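Local coordinates for spore germination protein GerM (Bacillus subtilis subsp. subtilis str. 168, PDB 6GZB) that is of unknown function but affects both sporulation and germination, and carries two tandem GerMN domains, at residues 131-136 against 168-173; 124-129 against 159-164; 101-106 against 137-142; 55-60 against 143-148. All coordinates share one frame; numbering follows the deposited sequence.

Contact 1: 131-136 against 168-173; sequences YKKEDE and MPVGGT
The phenol ring of Tyr131 is covered on one face by Val170, whose CG2 sits 3.6 Å from the ring centroid and 23° off the normal, a CH-pi contact displaced toward the hydroxyl end; CZ is the closest ring atom to CG2. Met168 CE and Pro169 CG approach the ring obliquely. At its edge and in its plane lies Glu136 OE2, which accepts from Tyr131 OH on the anti side of the carboxylate. The same hydroxyl takes the amide of Val170, with Val170 N 3.2 Å from Tyr131 OH and a nearly straight N-H...O angle of 163°.

The carboxylate itself belongs to the first residue of helix 136-147, in one of the two GerMN domains, and it gathers donors from the loop 168-173. Gly171 N meets Glu136 OE2 at 2.6 Å on the syn lone pair, so two donors grip that oxygen from its two sides. The other oxygen, Glu136 OE1, lies 3.0 Å from Thr173 N, which stands well above the carboxylate plane, and it also accepts from the hydroxyl Thr173 OG1 in a very short bond. With CG of Glu136 anti to N (chi1 -170°) and the chain extended beyond it, the carboxylate reaches deep into the loop, and Met168 CB packs 3.4 Å from Glu136 CD.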
loop_
_atom_site.group_PDB
_atom_site.type_symbol
_atom_site.label_atom_id
_atom_site.label_comp_id
_atom_site.label_asym_id
_atom_site.label_seq_id
_atom_site.Cartn_x
_atom_site.Cartn_y
_atom_site.Cartn_z
ATOM N N TYR A 131 -13.078 11.243 15.611
ATOM C CA TYR A 131 -13.343 10.676 14.297
ATOM C C TYR A 131 -14.653 9.893 14.318
ATOM O O TYR A 131 -15.142 9.529 15.380
ATOM C CB TYR A 131 -12.183 9.770 13.877
ATOM C CG TYR A 131 -11.934 8.601 14.811
ATOM C CD1 TYR A 131 -12.644 7.423 14.678
ATOM C CD2 TYR A 131 -10.975 8.676 15.806
ATOM C CE1 TYR A 131 -12.400 6.344 15.504
ATOM C CE2 TYR A 131 -10.725 7.604 16.639
ATOM C CZ TYR A 131 -11.470 6.452 16.509
ATOM O OH TYR A 131 -11.251 5.372 17.341
ATOM N N LYS A 132 -15.198 9.611 13.140
ATOM C CA LYS A 132 -16.369 8.745 13.024
ATOM C C LYS A 132 -15.987 7.273 13.123
ATOM O O LYS A 132 -14.955 6.851 12.607
ATOM C CB LYS A 132 -17.074 8.993 11.692
ATOM C CG LYS A 132 -17.714 10.366 11.586
ATOM C CD LYS A 132 -18.443 10.538 10.261
ATOM C CE LYS A 132 -19.175 11.872 10.194
ATOM N NZ LYS A 132 -19.018 12.546 8.873
ATOM N N LYS A 133 -16.850 6.483 13.748
ATOM C CA LYS A 133 -16.576 5.071 14.000
ATOM C C LYS A 133 -16.206 4.334 12.718
ATOM O O LYS A 133 -15.326 3.471 12.706
ATOM C CB LYS A 133 -17.803 4.417 14.632
ATOM C CG LYS A 133 -17.558 3.023 15.183
ATOM C CD LYS A 133 -18.687 2.598 16.112
ATOM C CE LYS A 133 -19.640 1.629 15.437
ATOM N NZ LYS A 133 -19.118 0.234 15.490
ATOM N N GLU A 134 -16.858 4.715 11.630
ATOM C CA GLU A 134 -16.682 4.070 10.337
ATOM C C GLU A 134 -15.241 4.188 9.817
ATOM O O GLU A 134 -14.828 3.420 8.955
ATOM C CB GLU A 134 -17.643 4.701 9.325
ATOM C CG GLU A 134 -19.116 4.413 9.599
ATOM C CD GLU A 134 -19.663 5.138 10.825
ATOM O OE1 GLU A 134 -19.366 6.340 11.006
ATOM O OE2 GLU A 134 -20.396 4.498 11.611
ATOM N N ASP A 135 -14.504 5.181 10.300
ATOM C CA ASP A 135 -13.147 5.435 9.825
ATOM C C ASP A 135 -12.062 4.807 10.717
ATOM O O ASP A 135 -10.873 4.972 10.460
ATOM C CB ASP A 135 -12.904 6.939 9.718
ATOM C CG ASP A 135 -13.668 7.575 8.560
ATOM O OD1 ASP A 135 -13.995 6.860 7.589
ATOM O OD2 ASP A 135 -13.960 8.785 8.639
ATOM N N GLU A 136 -12.475 4.084 11.750
ATOM C CA GLU A 136 -11.550 3.658 12.801
ATOM C C GLU A 136 -10.357 2.855 12.268
ATOM O O GLU A 136 -9.205 3.174 12.558
ATOM C CB GLU A 136 -12.292 2.838 13.843
ATOM C CG GLU A 136 -11.479 2.555 15.084
ATOM C CD GLU A 136 -12.353 2.288 16.290
ATOM O OE1 GLU A 136 -12.769 1.125 16.483
ATOM O OE2 GLU A 136 -12.620 3.250 17.034
ATOM N N MET A 168 -8.668 1.135 19.806
ATOM C CA MET A 168 -9.047 2.470 19.368
ATOM C C MET A 168 -10.232 2.951 20.205
ATOM O O MET A 168 -11.080 2.161 20.588
ATOM C CB MET A 168 -9.395 2.468 17.877
ATOM C CG MET A 168 -8.191 2.341 16.957
ATOM S SD MET A 168 -7.125 3.800 16.981
ATOM C CE MET A 168 -8.036 4.913 15.917
ATOM N N PRO A 169 -10.264 4.249 20.522
ATOM C CA PRO A 169 -11.147 4.773 21.564
ATOM C C PRO A 169 -12.631 4.731 21.206
ATOM O O PRO A 169 -13.457 4.472 22.068
ATOM C CB PRO A 169 -10.682 6.225 21.732
ATOM C CG PRO A 169 -9.938 6.544 20.482
ATOM C CD PRO A 169 -9.297 5.255 20.065
ATOM N N VAL A 170 -12.977 5.016 19.956
ATOM C CA VAL A 170 -14.372 5.253 19.608
ATOM C C VAL A 170 -15.150 3.946 19.475
ATOM O O VAL A 170 -16.252 3.821 19.999
ATOM C CB VAL A 170 -14.502 6.065 18.307
ATOM C CG1 VAL A 170 -15.946 6.101 17.833
ATOM C CG2 VAL A 170 -13.965 7.469 18.515
ATOM N N GLY A 171 -14.569 2.966 18.794
ATOM C CA GLY A 171 -15.272 1.725 18.489
ATOM C C GLY A 171 -14.597 0.480 19.039
ATOM O O GLY A 171 -15.099 -0.623 18.871
ATOM N N GLY A 172 -13.428 0.636 19.641
ATOM C CA GLY A 172 -12.802 -0.471 20.366
ATOM C C GLY A 172 -12.015 -1.446 19.498
ATOM O O GLY A 172 -11.657 -2.525 19.953
ATOM N N THR A 173 -11.715 -1.066 18.260
ATOM C CA THR A 173 -10.890 -1.901 17.396
ATOM C C THR A 173 -9.553 -2.194 18.066
ATOM O O THR A 173 -8.827 -1.276 18.426
ATOM C CB THR A 173 -10.614 -1.219 16.041
ATOM O OG1 THR A 173 -11.860 -0.916 15.405
ATOM C CG2 THR A 173 -9.777 -2.126 15.134
#

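Contact 2: 124-129 against 159-164; sequences FSNEFK and RINGHE
Phe124 and Ile160 pair in parallel across two neighbouring strands, their CA atoms 4.7 Å apart. Arg159 O accepts from Phe124 N at 2.8 Å, the donor standing above the carbonyl plane, while Asn161 N meets Phe124 O at the same separation, nearly on the line of its C=O bond (169°). These two bonds fix the end of strand 119-124 against the end of strand 155-160.

Beyond the backbone, Ile160 carries the apolar contact. Its CG1 lies beside the backbone N (chi1 -56°), which sends CD1 to within 3.7 Å of Phe128 CD2, the two side chains crossing at about a right angle. CD1 also rests 4.0 Å from Lys129 CE, and the other branch, CG2, lies over the peptide oxygens of Phe124 and Ser125. Cut back to an alanine, Ile160 would lose CG1, CG2 and CD1, which is likely to leave a gap beside Phe128 and the aliphatic part of Lys129.

Strands 119-124 and 155-160, joined through helix 136-147, form a beta-alpha-beta crossover, and the second strand leaves through a type I' turn from Ile160 to His163. Asn161 and Gly162 take the positive phi values of that turn, and Asp123 OD1 accepts from Gly162 N. A water bridges the two segments, donating to Asn161 OD1 and accepting from Asn126 N, each 3.0 Å away. Further out, Phe128 is braced by the Phe124 ring, one face of which lies 3.4 Å beneath Phe128 CD1, and Ser125 OG is held by Glu127 OE1 and Thr109 N.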
loop_
_atom_site.group_PDB
_atom_site.type_symbol
_atom_site.label_atom_id
_atom_site.label_comp_id
_atom_site.label_asym_id
_atom_site.label_seq_id
_atom_site.Cartn_x
_atom_site.Cartn_y
_atom_site.Cartn_z
ATOM N N PHE A 124 -0.455 11.163 20.340
ATOM C CA PHE A 124 -1.384 12.141 19.777
ATOM C C PHE A 124 -2.042 12.959 20.886
ATOM O O PHE A 124 -2.204 12.491 22.013
ATOM C CB PHE A 124 -2.475 11.430 18.961
ATOM C CG PHE A 124 -1.963 10.754 17.720
ATOM C CD1 PHE A 124 -1.826 11.460 16.537
ATOM C CD2 PHE A 124 -1.676 9.396 17.717
ATOM C CE1 PHE A 124 -1.373 10.838 15.388
ATOM C CE2 PHE A 124 -1.218 8.766 16.565
ATOM C CZ PHE A 124 -1.075 9.488 15.399
ATOM N N SER A 125 -2.490 14.156 20.538
ATOM C CA SER A 125 -3.344 14.932 21.415
ATOM C C SER A 125 -4.753 14.336 21.457
ATOM O O SER A 125 -5.073 13.421 20.697
ATOM C CB SER A 125 -3.392 16.383 20.947
ATOM O OG SER A 125 -4.165 16.524 19.770
ATOM N N ASN A 126 -5.599 14.885 22.324
ATOM C CA ASN A 126 -6.898 14.287 22.608
ATOM C C ASN A 126 -7.882 14.416 21.453
ATOM O O ASN A 126 -8.854 13.654 21.377
ATOM C CB ASN A 126 -7.509 14.890 23.872
ATOM C CG ASN A 126 -8.654 14.053 24.414
ATOM O OD1 ASN A 126 -9.819 14.454 24.354
ATOM N ND2 ASN A 126 -8.337 12.854 24.882
ATOM N N GLU A 127 -7.644 15.377 20.564
ATOM C CA GLU A 127 -8.486 15.537 19.364
ATOM C C GLU A 127 -8.475 14.288 18.479
ATOM O O GLU A 127 -9.378 14.092 17.655
ATOM C CB GLU A 127 -8.019 16.735 18.542
ATOM C CG GLU A 127 -8.384 18.075 19.150
ATOM C CD GLU A 127 -7.383 18.548 20.183
ATOM O OE1 GLU A 127 -6.386 17.830 20.434
ATOM O OE2 GLU A 127 -7.586 19.655 20.724
ATOM N N PHE A 128 -7.439 13.462 18.638
ATOM C CA PHE A 128 -7.335 12.187 17.929
ATOM C C PHE A 128 -8.617 11.360 18.049
ATOM O O PHE A 128 -8.920 10.542 17.178
ATOM C CB PHE A 128 -6.143 11.390 18.470
ATOM C CG PHE A 128 -5.912 10.077 17.771
ATOM C CD1 PHE A 128 -5.155 10.019 16.614
ATOM C CD2 PHE A 128 -6.401 8.889 18.307
ATOM C CE1 PHE A 128 -4.907 8.808 15.988
ATOM C CE2 PHE A 128 -6.143 7.672 17.696
ATOM C CZ PHE A 128 -5.409 7.631 16.529
ATOM N N LYS A 129 -9.376 11.592 19.119
ATOM C CA LYS A 129 -10.577 10.812 19.386
ATOM C C LYS A 129 -11.761 11.241 18.536
ATOM O O LYS A 129 -12.755 10.520 18.465
ATOM C CB LYS A 129 -10.959 10.905 20.859
ATOM C CG LYS A 129 -9.927 10.318 21.800
ATOM C CD LYS A 129 -10.448 10.276 23.230
ATOM C CE LYS A 129 -9.391 9.737 24.177
ATOM N NZ LYS A 129 -9.578 10.204 25.577
ATOM N N ARG A 159 -0.264 6.235 20.999
ATOM C CA ARG A 159 -0.654 6.764 22.299
ATOM C C ARG A 159 -1.543 7.979 22.147
ATOM O O ARG A 159 -1.470 8.692 21.147
ATOM C CB ARG A 159 0.584 7.142 23.111
ATOM C CG ARG A 159 1.400 5.951 23.580
ATOM C CD ARG A 159 2.695 6.401 24.233
ATOM N NE ARG A 159 3.481 5.270 24.706
ATOM C CZ ARG A 159 4.594 5.377 25.421
ATOM N NH1 ARG A 159 5.037 6.568 25.811
ATOM N NH2 ARG A 159 5.242 4.283 25.783
ATOM N N ILE A 160 -2.375 8.220 23.156
ATOM C CA ILE A 160 -3.070 9.499 23.296
ATOM C C ILE A 160 -2.678 10.158 24.617
ATOM O O ILE A 160 -2.882 9.591 25.688
ATOM C CB ILE A 160 -4.594 9.323 23.250
ATOM C CG1 ILE A 160 -5.012 8.618 21.961
ATOM C CG2 ILE A 160 -5.294 10.670 23.360
ATOM C CD1 ILE A 160 -6.485 8.262 21.924
ATOM N N ASN A 161 -2.031 11.315 24.523
ATOM C CA ASN A 161 -1.511 12.010 25.692
ATOM C C ASN A 161 -0.708 11.078 26.598
ATOM O O ASN A 161 -0.827 11.129 27.816
ATOM C CB ASN A 161 -2.657 12.660 26.463
ATOM C CG ASN A 161 -3.140 13.949 25.813
ATOM O OD1 ASN A 161 -4.343 14.206 25.731
ATOM N ND2 ASN A 161 -2.200 14.756 25.327
ATOM N N GLY A 162 0.102 10.217 25.990
ATOM C CA GLY A 162 1.031 9.374 26.726
ATOM C C GLY A 162 0.430 8.052 27.179
ATOM O O GLY A 162 1.150 7.161 27.622
ATOM N N HIS A 163 -0.878 7.893 27.000
ATOM C CA HIS A 163 -1.557 6.652 27.374
ATOM C C HIS A 163 -1.511 5.647 26.221
ATOM O O HIS A 163 -1.869 5.976 25.092
ATOM C CB HIS A 163 -3.009 6.953 27.758
ATOM C CG HIS A 163 -3.851 5.736 27.967
ATOM N ND1 HIS A 163 -3.693 4.896 29.051
ATOM C CD2 HIS A 163 -4.891 5.242 27.255
ATOM C CE1 HIS A 163 -4.583 3.920 28.978
ATOM N NE2 HIS A 163 -5.310 4.098 27.890
ATOM N N GLU A 164 -1.046 4.434 26.506
ATOM C CA GLU A 164 -0.873 3.416 25.470
ATOM C C GLU A 164 -2.227 2.915 24.995
ATOM O O GLU A 164 -3.133 2.728 25.795
ATOM C CB GLU A 164 -0.034 2.252 25.989
ATOM C CG GLU A 164 1.462 2.516 25.953
ATOM C CD GLU A 164 2.246 1.579 26.856
ATOM O OE1 GLU A 164 1.748 0.478 27.177
ATOM O OE2 GLU A 164 3.356 1.958 27.269
HETATM O O HOH W 1 -4.779 16.890 24.356
#

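Contact 3: 101-106 against 137-142; sequences RAVLPA and QKIVQS
Helix 136-147, the connecting helix of a beta-alpha-beta crossover, is packed on one side by Val103 and Leu104 from the irregular chain that follows strand 100-101. The nearest backbones are those of Val103 and Ile139, with CA atoms 6.2 Å apart, and the CB of Val103 is directed toward the helix. Both of its methyls touch: Val103 CG1 lies 3.7 Å from Ile139 CG1, the two side chains running past each other in opposite directions, and Val103 CG2 comes 3.6 Å from Ser142 OG. CG1 is set anti to N (chi1 176°) and CG2 beside it, so CG1 sits between Ile139 and Ser142, while CG2 rests on Ser142 alone.

Leu104 adds a smaller contact. Its CD2 meets Ile139 CG2 at 3.9 Å, crossing it obliquely, so that Ile139 is gripped by different branches from two neighbouring residues, and Ile139 CG1 is also 3.7 Å from Val103 O. Within the GerMN domain this places the loop between strand 100-101 and strand 110-114 against the helix, and Leu104 itself continues on to Phe128.

The polar groups of this contact have partners outside it. Ser142 OG bonds to Tyr57 O on strand 51-60, which leaves its contact with Val103 one of packing alone. Arg101 and Lys138 are of like charge, with Arg101 NH2 5.5 Å from Lys138 NZ, but the guanidinium is salt-bridged to Asp135 and the ammonium is held by Gly63 O. The aliphatic CD and CE of Lys138 both lie 4.4 Å from Arg101 NH2, CD approaching the guanidinium obliquely.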
loop_
_atom_site.group_PDB
_atom_site.type_symbol
_atom_site.label_atom_id
_atom_site.label_comp_id
_atom_site.label_asym_id
_atom_site.label_seq_id
_atom_site.Cartn_x
_atom_site.Cartn_y
_atom_site.Cartn_z
ATOM N N ARG A 101 -9.471 12.611 0.872
ATOM C CA ARG A 101 -9.651 13.406 2.083
ATOM C C ARG A 101 -8.596 13.058 3.128
ATOM O O ARG A 101 -7.998 11.987 3.083
ATOM C CB ARG A 101 -11.055 13.202 2.670
ATOM C CG ARG A 101 -11.360 11.788 3.142
ATOM C CD ARG A 101 -12.769 11.687 3.736
ATOM N NE ARG A 101 -13.268 10.309 3.873
ATOM C CZ ARG A 101 -13.411 9.662 5.034
ATOM N NH1 ARG A 101 -13.062 10.236 6.170
ATOM N NH2 ARG A 101 -13.876 8.427 5.058
ATOM N N ALA A 102 -8.347 13.998 4.039
ATOM C CA ALA A 102 -7.425 13.791 5.137
ATOM C C ALA A 102 -8.009 12.802 6.136
ATOM O O ALA A 102 -9.143 12.349 5.984
ATOM C CB ALA A 102 -7.108 15.111 5.805
ATOM N N VAL A 103 -7.225 12.443 7.143
ATOM C CA VAL A 103 -7.506 11.238 7.929
ATOM C C VAL A 103 -7.720 11.542 9.413
ATOM O O VAL A 103 -8.649 11.035 10.035
ATOM C CB VAL A 103 -6.353 10.224 7.799
ATOM C CG1 VAL A 103 -6.602 9.009 8.683
ATOM C CG2 VAL A 103 -6.189 9.793 6.356
ATOM N N LEU A 104 -6.807 12.295 10.001
ATOM C CA LEU A 104 -6.882 12.591 11.428
ATOM C C LEU A 104 -7.784 13.797 11.667
ATOM O O LEU A 104 -7.864 14.694 10.824
ATOM C CB LEU A 104 -5.490 12.863 11.986
ATOM C CG LEU A 104 -4.494 11.717 11.811
ATOM C CD1 LEU A 104 -3.106 12.136 12.275
ATOM C CD2 LEU A 104 -4.980 10.474 12.548
ATOM N N PRO A 105 -8.492 13.809 12.806
ATOM C CA PRO A 105 -9.416 14.898 13.125
ATOM C C PRO A 105 -8.710 16.238 13.259
ATOM O O PRO A 105 -7.533 16.288 13.621
ATOM C CB PRO A 105 -10.020 14.468 14.462
ATOM C CG PRO A 105 -9.841 12.981 14.504
ATOM C CD PRO A 105 -8.540 12.732 13.809
ATOM N N ALA A 106 -9.424 17.314 12.939
ATOM C CA ALA A 106 -8.866 18.664 12.998
ATOM C C ALA A 106 -8.271 18.947 14.367
ATOM O O ALA A 106 -8.786 18.489 15.389
ATOM C CB ALA A 106 -9.939 19.697 12.672
ATOM N N GLN A 137 -10.641 1.829 11.472
ATOM C CA GLN A 137 -9.585 0.997 10.903
ATOM C C GLN A 137 -8.758 1.771 9.886
ATOM O O GLN A 137 -7.564 1.560 9.773
ATOM C CB GLN A 137 -10.173 -0.249 10.233
ATOM C CG GLN A 137 -10.560 -1.355 11.192
ATOM C CD GLN A 137 -10.254 -2.723 10.632
ATOM O OE1 GLN A 137 -9.160 -3.261 10.827
ATOM N NE2 GLN A 137 -11.200 -3.276 9.887
ATOM N N LYS A 138 -9.399 2.670 9.147
ATOM C CA LYS A 138 -8.690 3.498 8.176
ATOM C C LYS A 138 -7.600 4.307 8.849
ATOM O O LYS A 138 -6.480 4.393 8.349
ATOM C CB LYS A 138 -9.663 4.451 7.472
ATOM C CG LYS A 138 -10.763 3.758 6.689
ATOM C CD LYS A 138 -11.668 4.771 5.997
ATOM C CE LYS A 138 -13.040 4.181 5.717
ATOM N NZ LYS A 138 -12.981 2.963 4.871
ATOM N N ILE A 139 -7.941 4.916 9.982
ATOM C CA ILE A 139 -6.995 5.744 10.712
ATOM C C ILE A 139 -5.773 4.941 11.173
ATOM O O ILE A 139 -4.635 5.375 11.001
ATOM C CB ILE A 139 -7.687 6.428 11.905
ATOM C CG1 ILE A 139 -8.594 7.545 11.392
ATOM C CG2 ILE A 139 -6.672 6.981 12.894
ATOM C CD1 ILE A 139 -9.678 7.941 12.368
ATOM N N VAL A 140 -6.002 3.761 11.733
ATOM C CA VAL A 140 -4.894 2.911 12.186
ATOM C C VAL A 140 -3.980 2.536 11.020
ATOM O O VAL A 140 -2.759 2.597 11.125
ATOM C CB VAL A 140 -5.398 1.610 12.845
ATOM C CG1 VAL A 140 -4.218 0.750 13.290
ATOM C CG2 VAL A 140 -6.289 1.923 14.037
ATOM N N GLN A 141 -4.580 2.149 9.902
ATOM C CA GLN A 141 -3.816 1.734 8.732
ATOM C C GLN A 141 -3.061 2.901 8.111
ATOM O O GLN A 141 -1.900 2.747 7.716
ATOM C CB GLN A 141 -4.736 1.091 7.699
ATOM C CG GLN A 141 -5.267 -0.265 8.128
ATOM C CD GLN A 141 -6.462 -0.725 7.326
ATOM O OE1 GLN A 141 -6.895 -0.051 6.385
ATOM N NE2 GLN A 141 -7.001 -1.889 7.689
ATOM N N SER A 142 -3.711 4.064 8.047
ATOM C CA SER A 142 -3.084 5.271 7.512
ATOM C C SER A 142 -1.823 5.652 8.287
ATOM O O SER A 142 -0.754 5.864 7.717
ATOM C CB SER A 142 -4.070 6.438 7.542
ATOM O OG SER A 142 -3.437 7.653 7.174
#

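Contact 4: 55-60 against 143-148; sequences ELYLID and VTWTLT
Strand 55-60 runs nearly antiparallel to the helical segment 143-147, at 163° with the axes 7.3 Å apart at their closest, and Tyr57 and Thr146 mark the nearest backbones, 5.8 Å between CA atoms. A single hydrogen bond spans them: Tyr57 N donates to Thr146 OG1 at 3.3 Å, a long bond. That hydroxyl is also bonded to Ser142 O one turn earlier in the helix, so it ties the strand amide to the helix backbone.

The CB of Tyr57 is directed toward the helix, and Trp145 CB stands over the ring centre, 3.5 Å from the centroid and 5° off the normal, a CH-pi contact nearly along the axis of the ring. The indole then leans obliquely across, its CE3 3.7 Å from Tyr57 CE2 and 3.6 Å from Tyr57 OH, which lies at the indole edge, in plane. Tyr57 CG lies beside the backbone N (chi1 -79°), which lays the ring beside Trp145 with OH back toward Glu55, on the same strand, where it donates to Glu55 OE1 at 2.9 Å from above the carboxylate plane. On the flank, Thr146 CG2 packs against Glu55 O.

With a leucine in place of Tyr57 the phenol is gone, which would probably open a gap beneath Trp145 and leave Glu55 OE1 without this donor. Val65 and Ala67 of strand 65-73 also touch the Tyr57 side chain. The whole is a helix packed lengthwise, nearly antiparallel, on the central strand 51-60 of a three-stranded antiparallel sheet, an alpha/beta packing within the GerMN domain.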
loop_
_atom_site.group_PDB
_atom_site.type_symbol
_atom_site.label_atom_id
_atom_site.label_comp_id
_atom_site.label_asym_id
_atom_site.label_seq_id
_atom_site.Cartn_x
_atom_site.Cartn_y
_atom_site.Cartn_z
ATOM N N GLU A 55 5.072 9.852 0.935
ATOM C CA GLU A 55 3.815 9.107 0.904
ATOM C C GLU A 55 2.904 9.577 2.035
ATOM O O GLU A 55 3.296 9.581 3.203
ATOM C CB GLU A 55 4.066 7.599 1.015
ATOM C CG GLU A 55 4.651 6.943 -0.229
ATOM C CD GLU A 55 4.887 5.437 -0.053
ATOM O OE1 GLU A 55 4.458 4.849 0.974
ATOM O OE2 GLU A 55 5.471 4.827 -0.969
ATOM N N LEU A 56 1.703 10.014 1.678
ATOM C CA LEU A 56 0.639 10.209 2.655
ATOM C C LEU A 56 -0.489 9.236 2.357
ATOM O O LEU A 56 -1.007 9.198 1.240
ATOM C CB LEU A 56 0.116 11.642 2.614
ATOM C CG LEU A 56 1.143 12.754 2.807
ATOM C CD1 LEU A 56 0.450 14.106 2.685
ATOM C CD2 LEU A 56 1.843 12.627 4.150
ATOM N N TYR A 57 -0.880 8.459 3.362
ATOM C CA TYR A 57 -1.940 7.483 3.179
ATOM C C TYR A 57 -3.291 8.118 3.486
ATOM O O TYR A 57 -3.740 8.189 4.637
ATOM C CB TYR A 57 -1.666 6.212 4.001
ATOM C CG TYR A 57 -0.640 5.321 3.321
ATOM C CD1 TYR A 57 0.708 5.648 3.349
ATOM C CD2 TYR A 57 -1.039 4.309 2.463
ATOM C CE1 TYR A 57 1.642 4.910 2.638
ATOM C CE2 TYR A 57 -0.112 3.572 1.750
ATOM C CZ TYR A 57 1.227 3.888 1.826
ATOM O OH TYR A 57 2.149 3.154 1.096
ATOM N N LEU A 58 -3.892 8.656 2.432
ATOM C CA LEU A 58 -5.151 9.372 2.539
ATOM C C LEU A 58 -6.309 8.427 2.253
ATOM O O LEU A 58 -6.102 7.252 1.937
ATOM C CB LEU A 58 -5.162 10.545 1.545
ATOM C CG LEU A 58 -3.990 11.515 1.680
ATOM C CD1 LEU A 58 -4.017 12.544 0.564
ATOM C CD2 LEU A 58 -3.994 12.197 3.043
ATOM N N ILE A 59 -7.530 8.949 2.344
ATOM C CA ILE A 59 -8.713 8.161 2.042
ATOM C C ILE A 59 -9.349 8.641 0.742
ATOM O O ILE A 59 -9.679 9.809 0.607
ATOM C CB ILE A 59 -9.723 8.238 3.195
ATOM C CG1 ILE A 59 -9.071 7.734 4.493
ATOM C CG2 ILE A 59 -10.960 7.410 2.868
ATOM C CD1 ILE A 59 -9.822 8.098 5.750
ATOM N N ASP A 60 -9.511 7.743 -0.217
ATOM C CA ASP A 60 -10.096 8.115 -1.501
ATOM C C ASP A 60 -11.629 8.109 -1.448
ATOM O O ASP A 60 -12.226 7.856 -0.397
ATOM C CB ASP A 60 -9.533 7.250 -2.646
ATOM C CG ASP A 60 -10.323 5.980 -2.903
ATOM O OD1 ASP A 60 -11.171 5.572 -2.068
ATOM O OD2 ASP A 60 -10.019 5.344 -3.944
ATOM N N VAL A 143 -1.956 5.743 9.600
ATOM C CA VAL A 143 -0.836 6.080 10.455
ATOM C C VAL A 143 0.273 5.038 10.321
ATOM O O VAL A 143 1.441 5.377 10.161
ATOM C CB VAL A 143 -1.286 6.184 11.928
ATOM C CG1 VAL A 143 -0.086 6.272 12.847
ATOM C CG2 VAL A 143 -2.190 7.388 12.117
ATOM N N THR A 144 -0.113 3.771 10.314
ATOM C CA THR A 144 0.852 2.687 10.247
ATOM C C THR A 144 1.634 2.726 8.941
ATOM O O THR A 144 2.855 2.600 8.935
ATOM C CB THR A 144 0.176 1.313 10.406
ATOM O OG1 THR A 144 -0.473 1.246 11.684
ATOM C CG2 THR A 144 1.211 0.201 10.323
ATOM N N TRP A 145 0.925 2.888 7.830
ATOM C CA TRP A 145 1.572 2.819 6.531
ATOM C C TRP A 145 2.351 4.095 6.246
ATOM O O TRP A 145 3.418 4.051 5.620
ATOM C CB TRP A 145 0.560 2.538 5.420
ATOM C CG TRP A 145 0.181 1.098 5.328
ATOM C CD1 TRP A 145 -0.469 0.367 6.273
ATOM C CD2 TRP A 145 0.451 0.205 4.248
ATOM N NE1 TRP A 145 -0.589 -0.930 5.868
ATOM C CE2 TRP A 145 -0.050 -1.061 4.620
ATOM C CE3 TRP A 145 1.063 0.347 3.001
ATOM C CZ2 TRP A 145 0.061 -2.186 3.800
ATOM C CZ3 TRP A 145 1.171 -0.776 2.177
ATOM C CH2 TRP A 145 0.683 -2.023 2.586
ATOM N N THR A 146 1.870 5.217 6.768
ATOM C CA THR A 146 2.598 6.473 6.619
ATOM C C THR A 146 3.937 6.457 7.381
ATOM O O THR A 146 4.981 6.836 6.834
ATOM C CB THR A 146 1.751 7.683 7.041
ATOM O OG1 THR A 146 0.572 7.750 6.231
ATOM C CG2 THR A 146 2.541 8.971 6.869
ATOM N N LEU A 147 3.920 5.952 8.610
ATOM C CA LEU A 147 5.133 5.888 9.422
ATOM C C LEU A 147 6.136 4.887 8.862
ATOM O O LEU A 147 7.337 5.144 8.853
ATOM C CB LEU A 147 4.803 5.532 10.875
ATOM C CG LEU A 147 4.216 6.678 11.697
ATOM C CD1 LEU A 147 3.838 6.209 13.096
ATOM C CD2 LEU A 147 5.207 7.824 11.760
ATOM N N THR A 148 5.648 3.755 8.374
ATOM C CA THR A 148 6.532 2.669 7.963
ATOM C C THR A 148 7.113 2.852 6.577
ATOM O O THR A 148 7.861 1.996 6.099
ATOM C CB THR A 148 5.836 1.290 8.045
ATOM O OG1 THR A 148 4.574 1.330 7.376
ATOM C CG2 THR A 148 5.620 0.903 9.508
#

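In the fold
Contacts 3 and 4 use successive turns of helix 136-147 and lie closest together, about 8 Å between centres; Ser142 OG to Tyr57 O (2.6 Å) and Arg101 N to Ile59 O (2.8 Å), both probable hydrogen bonds, connect them. Contact 1 sits at the start of the same helix, about 10 Å from contact 3 between centres, joined to it by the salt bridge of Asp135 OD1 with Arg101 NH2 (3.0 Å) and by Tyr131 on Ile139. Contact 2 touches contact 1 through Met168 and Phe128, and contact 3 through Phe124 and Leu104. Contacts 1 and 4, about 17 Å apart between centres, do not touch. An acetate and an ethanediol near contact 2 probably come from the crystallisation liquor.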